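Local coordinates for protein TRAP dicarboxylate transporter, DctP subunit (Ochrobactrum anthropi, PDB 4P47) that probably serves as the periplasmic solute-binding subunit of a TRAP transporter, capturing a small ligand, perhaps a carboxylate, and delivering it to the membrane permease, at residues A[161-164]-A[165-168]; A[73-76]-A[77-80]. All blocks are in the same frame, centred on the assembly; numbering follows the deposited sequence. Where two conformers were deposited one is given.

Interaction 1: residues A[161-164]-A[165-168]; sequences VAKL and EDIA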
loop_
_atom_site.group_PDB
_atom_site.type_symbol
_atom_site.label_atom_id
_atom_site.label_comp_id
_atom_site.label_asym_id
_atom_site.label_seq_id
_atom_site.Cartn_x
_atom_site.Cartn_y
_atom_site.Cartn_z
ATOM N N VAL A 161 3.544 -19.100 12.400
ATOM C CA VAL A 161 2.790 -19.403 11.193
ATOM C C VAL A 161 3.740 -19.598 10.015
ATOM O O VAL A 161 4.421 -18.670 9.545
ATOM C CB VAL A 161 1.781 -18.300 10.901
ATOM C CG1 VAL A 161 1.217 -18.475 9.496
ATOM C CG2 VAL A 161 0.682 -18.325 11.940
ATOM N N ALA A 162 3.780 -20.821 9.514
ATOM C CA ALA A 162 4.653 -21.145 8.388
ATOM C C ALA A 162 3.890 -21.740 7.195
ATOM O O ALA A 162 4.465 -21.971 6.118
ATOM C CB ALA A 162 5.751 -22.084 8.860
ATOM N N LYS A 163 2.603 -22.000 7.384
ATOM C CA LYS A 163 1.790 -22.689 6.394
ATOM C C LYS A 163 0.326 -22.531 6.775
ATOM O O LYS A 163 0.002 -22.082 7.872
ATOM C CB LYS A 163 2.170 -24.177 6.343
ATOM C CG LYS A 163 1.933 -24.923 7.646
ATOM C CD LYS A 163 2.346 -26.384 7.564
ATOM C CE LYS A 163 2.202 -27.068 8.909
ATOM N NZ LYS A 163 3.145 -26.492 9.905
ATOM N N LEU A 164 -0.553 -22.888 5.843
ATOM C CA LEU A 164 -1.993 -22.736 5.989
ATOM C C LEU A 164 -2.556 -23.316 7.285
ATOM O O LEU A 164 -3.341 -22.679 7.995
ATOM C CB LEU A 164 -2.661 -23.414 4.782
ATOM C CG LEU A 164 -4.185 -23.454 4.751
ATOM C CD1 LEU A 164 -4.710 -22.065 4.653
ATOM C CD2 LEU A 164 -4.686 -24.294 3.584
ATOM N N GLU A 165 -2.148 -24.532 7.601
ATOM C CA GLU A 165 -2.691 -25.246 8.736
ATOM C C GLU A 165 -2.422 -24.481 10.037
ATOM O O GLU A 165 -3.203 -24.560 10.986
ATOM C CB GLU A 165 -2.070 -26.651 8.753
ATOM C CG GLU A 165 -2.562 -27.598 7.618
ATOM C CD GLU A 165 -1.900 -27.402 6.239
ATOM O OE1 GLU A 165 -0.956 -26.605 6.073
ATOM O OE2 GLU A 165 -2.340 -28.086 5.287
ATOM N N ASP A 166 -1.326 -23.718 10.061
ATOM C CA ASP A 166 -0.955 -22.915 11.237
ATOM C C ASP A 166 -1.906 -21.737 11.469
ATOM O O ASP A 166 -1.968 -21.179 12.571
ATOM C CB ASP A 166 0.477 -22.380 11.115
ATOM C CG ASP A 166 1.519 -23.479 10.986
ATOM O OD1 ASP A 166 1.209 -24.640 11.330
ATOM O OD2 ASP A 166 2.652 -23.159 10.553
ATOM N N ILE A 167 -2.603 -21.325 10.424
ATOM C CA ILE A 167 -3.509 -20.166 10.510
ATOM C C ILE A 167 -4.898 -20.599 10.985
ATOM O O ILE A 167 -5.653 -19.799 11.540
ATOM C CB ILE A 167 -3.635 -19.444 9.151
ATOM C CG1 ILE A 167 -2.273 -18.918 8.700
ATOM C CG2 ILE A 167 -4.623 -18.293 9.207
ATOM C CD1 ILE A 167 -2.250 -18.500 7.260
ATOM N N ALA A 168 -5.211 -21.882 10.788
ATOM C CA ALA A 168 -6.526 -22.422 11.130
ATOM C C ALA A 168 -6.958 -22.020 12.530
ATOM O O ALA A 168 -6.262 -22.275 13.500
ATOM C CB ALA A 168 -6.516 -23.959 11.007
#
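D166 reaches back from the short, weakly bonded helix 164-167 to A162 and K163, closing the turn into that helix in this type II periplasmic binding-protein fold. Its CB lies 3.3 Å from K163 O and 3.8 Å from V161 CA, and its CG lies near K163 CG and NZ. With CG anti to the carbonyl carbon (chi1 -60°), the carboxylate swings back over the loop. OD2 accepts the A162 N-H at 2.8 Å through its anti lone pair, in a fairly straight bond of 161°. K163 NZ forms a salt bridge with D166, meeting OD1 on the syn side at 3.0 Å, somewhat out of the carboxylate plane; the second bond, from NZ to OD2, is weak. The lysine crosses the aspartate at about a right angle, and K163 CG lies against D166 OD2 before the chain bends at the last torsion to return NZ to the carboxylate. With an alanine in place of D166, the A162 N-H and the K163 ammonium would probably lose their shared acceptor and the loop move more freely.

The backbone tightens the same turn: D166 N bonds to K163 O at 3.0 Å, and I167 N to L164 O at 2.9 Å. L164 and I167 both rest on L187, while L164 also touches L304 of helix 298-312. On the buried side, V161 CG1 packs against I167 CG1 at 3.6 Å.

Interaction 2: residues A[73-76]-A[77-80]; sequences LGSD and PQTL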
loop_
_atom_site.group_PDB
_atom_site.type_symbol
_atom_site.label_atom_id
_atom_site.label_comp_id
_atom_site.label_asym_id
_atom_site.label_seq_id
_atom_site.Cartn_x
_atom_site.Cartn_y
_atom_site.Cartn_z
ATOM N N LEU A 73 -6.519 17.351 7.798
ATOM C CA LEU A 73 -7.607 17.802 6.936
ATOM C C LEU A 73 -8.713 16.779 6.823
ATOM O O LEU A 73 -9.763 17.074 6.261
ATOM C CB LEU A 73 -7.114 18.162 5.529
ATOM C CG LEU A 73 -6.159 19.354 5.449
ATOM C CD1 LEU A 73 -5.984 19.774 4.017
ATOM C CD2 LEU A 73 -6.649 20.528 6.291
ATOM N N GLY A 74 -8.499 15.587 7.359
ATOM C CA GLY A 74 -9.510 14.546 7.314
ATOM C C GLY A 74 -8.945 13.188 6.956
ATOM O O GLY A 74 -7.754 13.040 6.656
ATOM N N SER A 75 -9.804 12.183 6.990
ATOM C CA SER A 75 -9.419 10.836 6.594
ATOM C C SER A 75 -9.038 10.798 5.123
ATOM O O SER A 75 -9.356 11.716 4.373
ATOM C CB SER A 75 -10.578 9.862 6.836
ATOM O OG SER A 75 -11.606 10.079 5.903
ATOM N N ASP A 76 -8.386 9.724 4.703
ATOM C CA ASP A 76 -8.046 9.600 3.289
ATOM C C ASP A 76 -9.296 9.605 2.382
ATOM O O ASP A 76 -9.332 10.332 1.393
ATOM C CB ASP A 76 -7.129 8.395 3.056
ATOM C CG ASP A 76 -5.731 8.614 3.589
ATOM O OD1 ASP A 76 -5.326 9.769 3.819
ATOM O OD2 ASP A 76 -5.023 7.605 3.794
ATOM N N PRO A 77 -10.346 8.824 2.718
ATOM C CA PRO A 77 -11.582 8.901 1.920
ATOM C C PRO A 77 -12.223 10.314 1.865
ATOM O O PRO A 77 -12.779 10.734 0.860
ATOM C CB PRO A 77 -12.521 7.913 2.633
ATOM C CG PRO A 77 -11.628 6.977 3.321
ATOM C CD PRO A 77 -10.397 7.740 3.710
ATOM N N GLN A 78 -12.154 11.030 2.981
ATOM C CA GLN A 78 -12.666 12.390 3.018
ATOM C C GLN A 78 -11.858 13.273 2.061
ATOM O O GLN A 78 -12.422 13.988 1.231
ATOM C CB GLN A 78 -12.642 12.938 4.447
ATOM C CG GLN A 78 -13.160 14.369 4.559
ATOM C CD GLN A 78 -13.010 14.939 5.955
ATOM O OE1 GLN A 78 -12.594 14.244 6.886
ATOM N NE2 GLN A 78 -13.343 16.216 6.106
ATOM N N THR A 79 -10.539 13.195 2.152
ATOM C CA THR A 79 -9.673 14.010 1.306
ATOM C C THR A 79 -9.791 13.641 -0.165
ATOM O O THR A 79 -9.710 14.496 -1.029
ATOM C CB THR A 79 -8.240 13.989 1.836
ATOM O OG1 THR A 79 -8.230 14.732 3.061
ATOM C CG2 THR A 79 -7.259 14.623 0.860
ATOM N N LEU A 80 -10.051 12.374 -0.455
ATOM C CA LEU A 80 -10.326 11.978 -1.830
ATOM C C LEU A 80 -11.482 12.800 -2.415
ATOM O O LEU A 80 -11.371 13.365 -3.505
ATOM C CB LEU A 80 -10.657 10.483 -1.904
ATOM C CG LEU A 80 -10.716 9.952 -3.343
ATOM C CD1 LEU A 80 -9.304 9.969 -3.922
ATOM C CD2 LEU A 80 -11.277 8.549 -3.377
HETATM O O HOH W 1 -10.270 16.508 3.630
HETATM O O HOH W 2 -5.956 14.162 4.669
#
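S75 OG stands between its backbone N and carbonyl carbon (chi1 72°), a rotamer that turns the hydroxyl to the first turn of helix 76-85, while Q78 holds CG anti to its own N (chi1 180°) and runs out extended, back along the incoming loop. S75 is the N-cap, and with Q78 it forms a capping box. One half is firm: Q78 N donates to S75 OG at 3.1 Å. The return bond, from S75 N to Q78 OE1, is weak at 3.5 Å. S75 OG also touches Q78 CB and P77 CD, and the proline at this early helical position has no N-H to offer.

The amide end of Q78 lies against G74, OE1 coming within 3.1 Å of G74 CA. A CB on G74, built on this backbone, would lie too close to Q78 OE1 as it is placed, and the backbone angles there would also press it against the preceding carbonyl.

T79 OG1 binds two waters, which link this hydroxyl to L73 O and G74 O; the first lies 2.7 Å from L73 O and the second 2.9 Å from G74 O, each donating to its carbonyl. Regular helical bonding starts with T79 N to S75 O at 2.9 Å and L80 N to D76 O at 2.8 Å. Towards the interior, T79 and L73 touch A35 of strand 30-35, and L80 and D76 touch M93 of strand 90-94.

The capping bonds across this contact are thus made by neutral groups: a serine hydroxyl takes up a first-turn N-H, and two waters donate to the loop carbonyls and are themselves held by the hydroxyl of buried T79.

Overall arrangement
Interactions 1 and 2 both mark places where a loop turns into a helix, but they hold different helices, 164-167 and 76-85, on opposite sides of the chain's centre. Their nearest atoms are about 26 Å apart, so they do not touch. Each is partly buried, with two buried residues: interaction 1 turns its apolar side to L187 and A189, interaction 2 to strands 30-35 and 90-94. Interaction 1 lies farther out, its centre about 24 Å from the centre of the chain, against about 16 Å for interaction 2, and relies on a charged pair at the loop. Interaction 2 introduces a longer helix and uses neutral hydroxyl, amide and water bonds instead.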